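Sulfoquinovosidase (PDB 5AEG) hydrolyses the alpha-glycosidic bond of sulfoquinovosyl diacylglycerides and simpler sulfoquinovosides, releasing sulfoquinovose for breakdown as a source of carbon and sulfur. Local coordinates at residues G279-G284 / R560-F565; L568-K573 / A669-S674; L67-V72 / H82-S87. All coordinates share one frame; numbering follows the deposited sequence.

Interaction 1 of 3, residues G279-G284 / R560-F565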
# COMPACT_ATOMS: atom_id res chain seq x y z
N GLY A 279 25.13 -19.32 -9.26
CA GLY A 279 24.34 -20.02 -8.19
C GLY A 279 23.14 -19.21 -7.68
O GLY A 279 22.44 -19.64 -6.76
N VAL A 280 22.82 -18.06 -8.30
CA VAL A 280 21.63 -17.27 -7.86
C VAL A 280 20.37 -17.93 -8.40
O VAL A 280 20.29 -18.28 -9.54
CB VAL A 280 21.73 -15.78 -8.28
CG1 VAL A 280 20.53 -14.98 -7.73
CG2 VAL A 280 23.04 -15.17 -7.79
N LYS A 281 19.35 -18.06 -7.54
CA LYS A 281 18.05 -18.53 -7.97
C LYS A 281 17.31 -17.32 -8.54
O LYS A 281 16.97 -16.39 -7.75
CB LYS A 281 17.23 -19.12 -6.82
CG LYS A 281 17.93 -20.19 -5.97
CD LYS A 281 18.49 -21.28 -6.84
CE LYS A 281 18.84 -22.52 -6.00
NZ LYS A 281 20.16 -22.27 -5.37
N VAL A 282 17.03 -17.39 -9.83
CA VAL A 282 16.45 -16.28 -10.58
C VAL A 282 15.17 -16.78 -11.18
O VAL A 282 15.18 -17.75 -11.94
CB VAL A 282 17.37 -15.77 -11.70
CG1 VAL A 282 16.72 -14.58 -12.44
CG2 VAL A 282 18.68 -15.28 -11.18
N ASN A 283 14.05 -16.14 -10.85
CA ASN A 283 12.76 -16.55 -11.40
C ASN A 283 12.25 -15.64 -12.51
O ASN A 283 11.13 -15.87 -13.09
CB ASN A 283 11.73 -16.66 -10.30
CG ASN A 283 11.23 -15.31 -9.76
OD1 ASN A 283 11.84 -14.27 -9.97
ND2 ASN A 283 10.11 -15.35 -9.08
N GLY A 284 12.99 -14.57 -12.76
CA GLY A 284 12.43 -13.52 -13.63
C GLY A 284 13.36 -12.39 -13.95
O GLY A 284 14.31 -12.12 -13.22
N ARG A 560 23.24 -16.76 -1.82
CA ARG A 560 22.92 -17.26 -0.47
C ARG A 560 21.50 -16.93 -0.06
O ARG A 560 20.74 -17.81 0.33
CB ARG A 560 23.91 -16.70 0.55
CG ARG A 560 23.58 -16.95 2.06
CD ARG A 560 24.40 -16.06 3.02
NE ARG A 560 23.95 -16.22 4.41
CZ ARG A 560 24.16 -17.31 5.16
NH1 ARG A 560 24.88 -18.32 4.71
NH2 ARG A 560 23.66 -17.40 6.38
N MET A 561 21.08 -15.67 -0.26
CA MET A 561 19.76 -15.27 0.25
C MET A 561 18.65 -15.68 -0.62
O MET A 561 17.54 -15.94 -0.09
CB MET A 561 19.71 -13.74 0.60
CG MET A 561 20.83 -13.28 1.53
SD MET A 561 21.12 -14.31 2.99
CE MET A 561 19.62 -13.98 3.91
N THR A 562 18.87 -15.79 -1.94
CA THR A 562 17.86 -16.42 -2.76
C THR A 562 17.71 -17.92 -2.47
O THR A 562 16.61 -18.45 -2.65
CB THR A 562 18.02 -16.20 -4.28
OG1 THR A 562 19.27 -16.73 -4.75
CG2 THR A 562 18.00 -14.70 -4.57
N THR A 563 18.79 -18.56 -2.04
CA THR A 563 18.65 -19.96 -1.62
C THR A 563 17.87 -20.04 -0.31
O THR A 563 17.09 -20.93 -0.14
CB THR A 563 20.02 -20.62 -1.49
OG1 THR A 563 20.63 -20.53 -2.75
CG2 THR A 563 19.89 -22.04 -1.18
N VAL A 564 18.11 -19.11 0.59
CA VAL A 564 17.28 -18.99 1.83
C VAL A 564 15.83 -18.90 1.38
O VAL A 564 14.97 -19.68 1.82
CB VAL A 564 17.75 -17.87 2.73
CG1 VAL A 564 16.78 -17.57 3.85
CG2 VAL A 564 19.19 -18.19 3.27
N PHE A 565 15.53 -17.93 0.51
CA PHE A 565 14.16 -17.61 0.19
C PHE A 565 13.48 -18.84 -0.45
O PHE A 565 12.32 -19.20 -0.12
CB PHE A 565 14.15 -16.38 -0.81
CG PHE A 565 12.81 -16.11 -1.41
CD1 PHE A 565 11.84 -15.48 -0.67
CD2 PHE A 565 12.58 -16.36 -2.75
CE1 PHE A 565 10.62 -15.15 -1.25
CE2 PHE A 565 11.39 -16.02 -3.36
CZ PHE A 565 10.37 -15.43 -2.58
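In the (beta/alpha)8 barrel of this family 31 glycosidase, Val280 and Lys281, on the approach to strand 282-286, lean on Thr562 and Thr563 of helix 552-567. That helix follows the last barrel strand, 534-536, and also touches strand 257-260 through Thr562, so the contact lies where the end of the barrel sequence closes back on its beginning. It sits at the end of the barrel where the strands begin, away from the annotated catalytic residues. Gly279 ends helix 265-277 in a Schellman motif; its positive phi suits glycine, and from there the chain runs past the threonines. Lys281 N donates to Thr562 OG1 over 3.1 Å, with an angle of 157° at the hydrogen. The same hydroxyl is bonded to Phe558 O one turn back in its own helix, so a buried polar atom serves both a helix carbonyl and a loop amide, a double role a threonine can fill. Its chi1 of 61° places OG1 between the backbone N and the carbonyl carbon and sets CG2 anti to the carbonyl carbon, where the methyl lies 3.7 Å from Lys281 O. Val280 supplies the apolar neighbour; its CG1 is 4.1 Å from Thr562 CG2, the two side chains crossing at about a right angle, and it also packs on Met275, Val257 and Ile555. Lys281 passes over Thr562 with its aliphatic part, CB lying 3.8 Å from Thr562 OG1. Bends at chi2 and chi4 curl the chain back to the helix surface instead of letting it extend, a course suited to a long side chain at a partly exposed margin. Thr563 OG1, itself bonded to Ala559 O, accepts a hydrogen bond from the ammonium group, with Lys281 NZ standing 3.2 Å from Thr563 OG1.

Interaction 2 of 3, residues L568-K573 / A669-S674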
# COMPACT_ATOMS: atom_id res chain seq x y z
N LEU A 568 12.35 -21.63 1.87
CA LEU A 568 11.09 -21.37 2.51
C LEU A 568 9.85 -21.56 1.69
O LEU A 568 8.75 -21.46 2.27
CB LEU A 568 11.09 -19.95 3.09
CG LEU A 568 12.14 -19.61 4.13
CD1 LEU A 568 12.02 -18.13 4.40
CD2 LEU A 568 11.85 -20.35 5.40
N LYS A 569 9.97 -21.83 0.38
CA LYS A 569 8.83 -21.94 -0.51
C LYS A 569 7.57 -22.60 0.07
O LYS A 569 6.48 -22.03 -0.00
CB LYS A 569 9.19 -22.52 -1.84
CG LYS A 569 8.04 -22.85 -2.78
CD LYS A 569 8.49 -23.26 -4.17
CE LYS A 569 7.32 -23.35 -5.12
NZ LYS A 569 7.86 -23.82 -6.40
N PRO A 570 7.70 -23.81 0.63
CA PRO A 570 6.44 -24.48 1.00
C PRO A 570 5.78 -23.79 2.19
O PRO A 570 4.55 -23.77 2.29
CB PRO A 570 6.89 -25.95 1.32
CG PRO A 570 8.32 -25.80 1.61
CD PRO A 570 8.85 -24.73 0.71
N TYR A 571 6.58 -23.20 3.05
CA TYR A 571 6.09 -22.47 4.21
C TYR A 571 5.37 -21.18 3.78
O TYR A 571 4.24 -20.92 4.19
CB TYR A 571 7.24 -22.14 5.15
CG TYR A 571 6.88 -21.30 6.32
CD1 TYR A 571 6.11 -21.81 7.37
CD2 TYR A 571 7.22 -19.96 6.37
CE1 TYR A 571 5.78 -21.08 8.46
CE2 TYR A 571 6.87 -19.19 7.48
CZ TYR A 571 6.16 -19.75 8.53
OH TYR A 571 5.82 -18.97 9.59
N LEU A 572 6.04 -20.43 2.89
CA LEU A 572 5.40 -19.21 2.30
C LEU A 572 4.09 -19.51 1.51
O LEU A 572 3.11 -18.81 1.60
CB LEU A 572 6.38 -18.54 1.38
CG LEU A 572 7.62 -17.94 2.04
CD1 LEU A 572 8.62 -17.34 1.02
CD2 LEU A 572 7.24 -16.88 3.09
N LYS A 573 4.07 -20.62 0.80
CA LYS A 573 2.97 -20.99 -0.04
C LYS A 573 1.80 -21.31 0.88
O LYS A 573 0.69 -20.89 0.61
CB LYS A 573 3.46 -22.16 -0.95
CG LYS A 573 2.47 -22.71 -1.91
CD LYS A 573 3.12 -23.52 -3.06
CE LYS A 573 2.04 -23.84 -4.11
NZ LYS A 573 1.83 -22.72 -5.12
N ALA A 669 9.86 -26.86 11.93
CA ALA A 669 11.17 -26.67 12.54
C ALA A 669 12.30 -27.37 11.81
O ALA A 669 13.39 -26.83 11.76
CB ALA A 669 11.21 -27.09 14.00
N ALA A 670 12.07 -28.55 11.26
CA ALA A 670 13.14 -29.21 10.53
C ALA A 670 13.53 -28.38 9.27
O ALA A 670 14.69 -28.23 8.98
CB ALA A 670 12.78 -30.60 10.13
N LEU A 671 12.55 -27.82 8.55
CA LEU A 671 12.87 -26.94 7.36
C LEU A 671 13.72 -25.75 7.88
O LEU A 671 14.72 -25.45 7.33
CB LEU A 671 11.60 -26.43 6.69
CG LEU A 671 11.83 -25.59 5.41
CD1 LEU A 671 12.49 -26.42 4.33
CD2 LEU A 671 10.51 -25.13 4.96
N PHE A 672 13.32 -25.12 8.97
CA PHE A 672 14.02 -23.94 9.46
C PHE A 672 15.40 -24.26 9.99
O PHE A 672 16.31 -23.48 9.82
CB PHE A 672 13.22 -23.18 10.51
CG PHE A 672 11.82 -22.79 10.08
CD1 PHE A 672 11.52 -22.52 8.77
CD2 PHE A 672 10.78 -22.74 11.02
CE1 PHE A 672 10.25 -22.15 8.39
CE2 PHE A 672 9.49 -22.36 10.64
CZ PHE A 672 9.24 -22.04 9.33
N ALA A 673 15.58 -25.43 10.60
CA ALA A 673 16.89 -25.80 11.05
C ALA A 673 17.92 -26.00 9.87
O ALA A 673 19.11 -25.87 10.03
CB ALA A 673 16.79 -27.09 11.89
N SER A 674 17.43 -26.30 8.73
CA SER A 674 18.25 -26.50 7.54
C SER A 674 18.82 -25.19 6.94
O SER A 674 19.78 -25.23 6.20
CB SER A 674 17.43 -27.24 6.50
OG SER A 674 16.59 -26.43 5.68
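Leu568 and Leu671 bring the two backbones nearest, CA to CA 7.6 Å, where helices 569-573 and 669-673 run at 132° to one another with axes 11.1 Å apart. At that spacing the contact is made by side chains, chiefly rings and leucine methyls. The pair joins the helix that follows barrel helix 552-567 to the short helix after strand 660-663 of the C-terminal beta domain. At its centre is a T-shaped aromatic pair: Phe672 drives its edge into the face of Tyr571, ring planes at 89° and centroids 5.0 Å apart. With CG anti to the backbone N (chi1 175°), the Tyr571 ring presents a face to Phe672, while its OH is anchored to Leu609 O and Asp612 N, which steadies the receiving face. Leu568 flanks Phe672, its CD2 methyl 3.8 Å from Phe672 CE1, and Ile613 packs against all three side chains. Towards the solvent the contact thins to Leu671, whose CD2 lies 4.1 Å from Pro570 CG, a methyl of a branched side chain against an exposed proline ring. The edge atom that makes the T-shaped contact is Phe672 CZ, 3.6 Å above the centre of the Tyr571 ring.

Interaction 3 of 3, residues L67-V72 / H82-S87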
# COMPACT_ATOMS: atom_id res chain seq x y z
N LEU A 67 -24.04 20.46 16.25
CA LEU A 67 -25.44 20.04 16.26
C LEU A 67 -25.73 19.47 17.64
O LEU A 67 -25.70 18.28 17.87
CB LEU A 67 -25.80 19.13 15.12
CG LEU A 67 -25.45 19.63 13.74
CD1 LEU A 67 -26.05 18.67 12.72
CD2 LEU A 67 -25.95 21.03 13.45
N THR A 68 -26.04 20.40 18.54
CA THR A 68 -26.19 20.09 19.94
C THR A 68 -27.54 19.37 20.25
O THR A 68 -27.64 18.58 21.22
CB THR A 68 -26.14 21.35 20.75
OG1 THR A 68 -27.13 22.26 20.24
CG2 THR A 68 -24.74 22.01 20.68
N ASP A 69 -28.55 19.58 19.42
CA ASP A 69 -29.89 19.04 19.72
C ASP A 69 -30.15 17.78 18.96
O ASP A 69 -29.82 17.66 17.77
CB ASP A 69 -30.99 20.05 19.30
CG ASP A 69 -30.80 21.42 19.89
OD1 ASP A 69 -30.07 21.55 20.91
OD2 ASP A 69 -31.33 22.41 19.31
N ALA A 70 -30.74 16.79 19.63
CA ALA A 70 -31.08 15.55 18.98
C ALA A 70 -32.48 15.06 19.37
O ALA A 70 -32.80 15.04 20.54
CB ALA A 70 -30.08 14.48 19.37
N ILE A 71 -33.24 14.61 18.38
CA ILE A 71 -34.50 13.89 18.59
C ILE A 71 -34.40 12.52 17.95
O ILE A 71 -34.08 12.38 16.75
CB ILE A 71 -35.68 14.61 17.94
CG1 ILE A 71 -35.84 15.99 18.53
CG2 ILE A 71 -36.99 13.80 18.14
CD1 ILE A 71 -36.88 16.84 17.79
N VAL A 72 -34.70 11.53 18.76
CA VAL A 72 -34.60 10.13 18.36
C VAL A 72 -35.96 9.53 18.08
O VAL A 72 -36.86 9.70 18.88
CB VAL A 72 -33.98 9.32 19.51
CG1 VAL A 72 -33.78 7.86 19.09
CG2 VAL A 72 -32.66 9.96 19.93
N HIS A 82 -32.39 12.75 14.57
CA HIS A 82 -32.44 14.08 13.97
C HIS A 82 -31.56 15.01 14.74
O HIS A 82 -31.86 15.37 15.88
CB HIS A 82 -33.84 14.64 13.95
CG HIS A 82 -34.77 13.87 13.08
ND1 HIS A 82 -35.01 14.22 11.77
CD2 HIS A 82 -35.57 12.81 13.35
CE1 HIS A 82 -35.89 13.37 11.25
NE2 HIS A 82 -36.25 12.51 12.19
N PHE A 83 -30.42 15.41 14.15
CA PHE A 83 -29.58 16.40 14.85
C PHE A 83 -29.89 17.80 14.30
O PHE A 83 -30.11 17.97 13.11
CB PHE A 83 -28.05 16.15 14.59
CG PHE A 83 -27.51 14.94 15.28
CD1 PHE A 83 -27.03 15.01 16.53
CD2 PHE A 83 -27.44 13.75 14.60
CE1 PHE A 83 -26.49 13.92 17.17
CE2 PHE A 83 -26.87 12.65 15.20
CZ PHE A 83 -26.43 12.71 16.47
N SER A 84 -29.78 18.81 15.15
CA SER A 84 -30.08 20.08 14.69
C SER A 84 -29.45 21.12 15.58
O SER A 84 -28.90 20.86 16.66
CB SER A 84 -31.63 20.26 14.57
OG SER A 84 -32.11 20.33 15.89
N ARG A 85 -29.45 22.34 15.06
CA ARG A 85 -29.04 23.51 15.83
C ARG A 85 -29.97 24.70 15.42
O ARG A 85 -30.17 24.97 14.24
CB ARG A 85 -27.61 23.91 15.51
CG ARG A 85 -27.10 25.06 16.32
CD ARG A 85 -26.96 24.64 17.74
NE ARG A 85 -26.37 25.73 18.50
CZ ARG A 85 -25.05 25.94 18.63
NH1 ARG A 85 -24.13 25.14 18.05
NH2 ARG A 85 -24.67 26.98 19.35
N GLY A 86 -30.63 25.31 16.39
CA GLY A 86 -31.64 26.38 16.06
C GLY A 86 -32.76 25.83 15.25
O GLY A 86 -33.18 24.68 15.45
N SER A 87 -33.26 26.62 14.30
CA SER A 87 -34.39 26.25 13.48
C SER A 87 -34.07 25.77 12.10
O SER A 87 -34.95 25.19 11.47
CB SER A 87 -35.36 27.45 13.28
OG SER A 87 -34.72 28.45 12.51
O HOH W 1 -30.54 25.04 19.18
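Leu67 and Phe83 meet on the buried side of the hairpin, Leu67 just ahead of strand 69-72, with Leu67 CD1 3.7 Å from Phe83 CB and the two side chains crossing at about a right angle. Leu39 packs against both, and His32 makes an edge-to-face pair with the Phe83 ring, so bulky apolar groups suit this face. Ala70 shares it, opposite Phe83 in the non-hydrogen-bonded pair, CA to CA 4.5 Å; its small CB lies 4.2 Å from Phe83 CD1. The strands form an antiparallel beta hairpin of the galactose mutarotase-like N-terminal domain. Asp69 with Ser84 and Ile71 with His82 are its hydrogen-bonded pairs, each joined by two bonds; the straightest, His82 N to Ile71 O, measures 2.8 Å at 168°. Their side chains occupy the looser, outward face. There His82 turns its ring edge to Ile71 O, with CD2 3.7 Å from that oxygen. Asp69 OD1 takes a salt bridge from Lys34 and a hydrogen bond from Thr68 OG1, which comes from above the carboxylate plane. Across the hairpin's open end Arg85 bends at chi2 (68°), Thr68 CG2 lies over a face of its guanidinium, and NH1 is hydrogen-bonded to Ala66 O. Gly86 turns the chain with positive phi, and a water there donates to Asp69 OD2 over 2.7 Å and accepts from Gly86 N.

Interactions 1 and 2 are neighbours, joined through consecutive helices 552-567 and 569-582; Phe565 CE1 touches Leu572 CD1 at 3.7 Å between them. Interaction 3 lies on the opposite side of the chain's centre, in the N-terminal domain, its centre about 65 Å from that of interaction 1 and 61 Å from that of interaction 2. Interaction 2 is the buried one and carries no hydrogen bond across it, relying on rings and methyls. Interaction 1, partly buried, uses threonine hydroxyls as acceptors beside apolar packing. Interaction 3, at the surface, is held chiefly by paired backbone amides, with an apolar inner face and charged groups and a water outside.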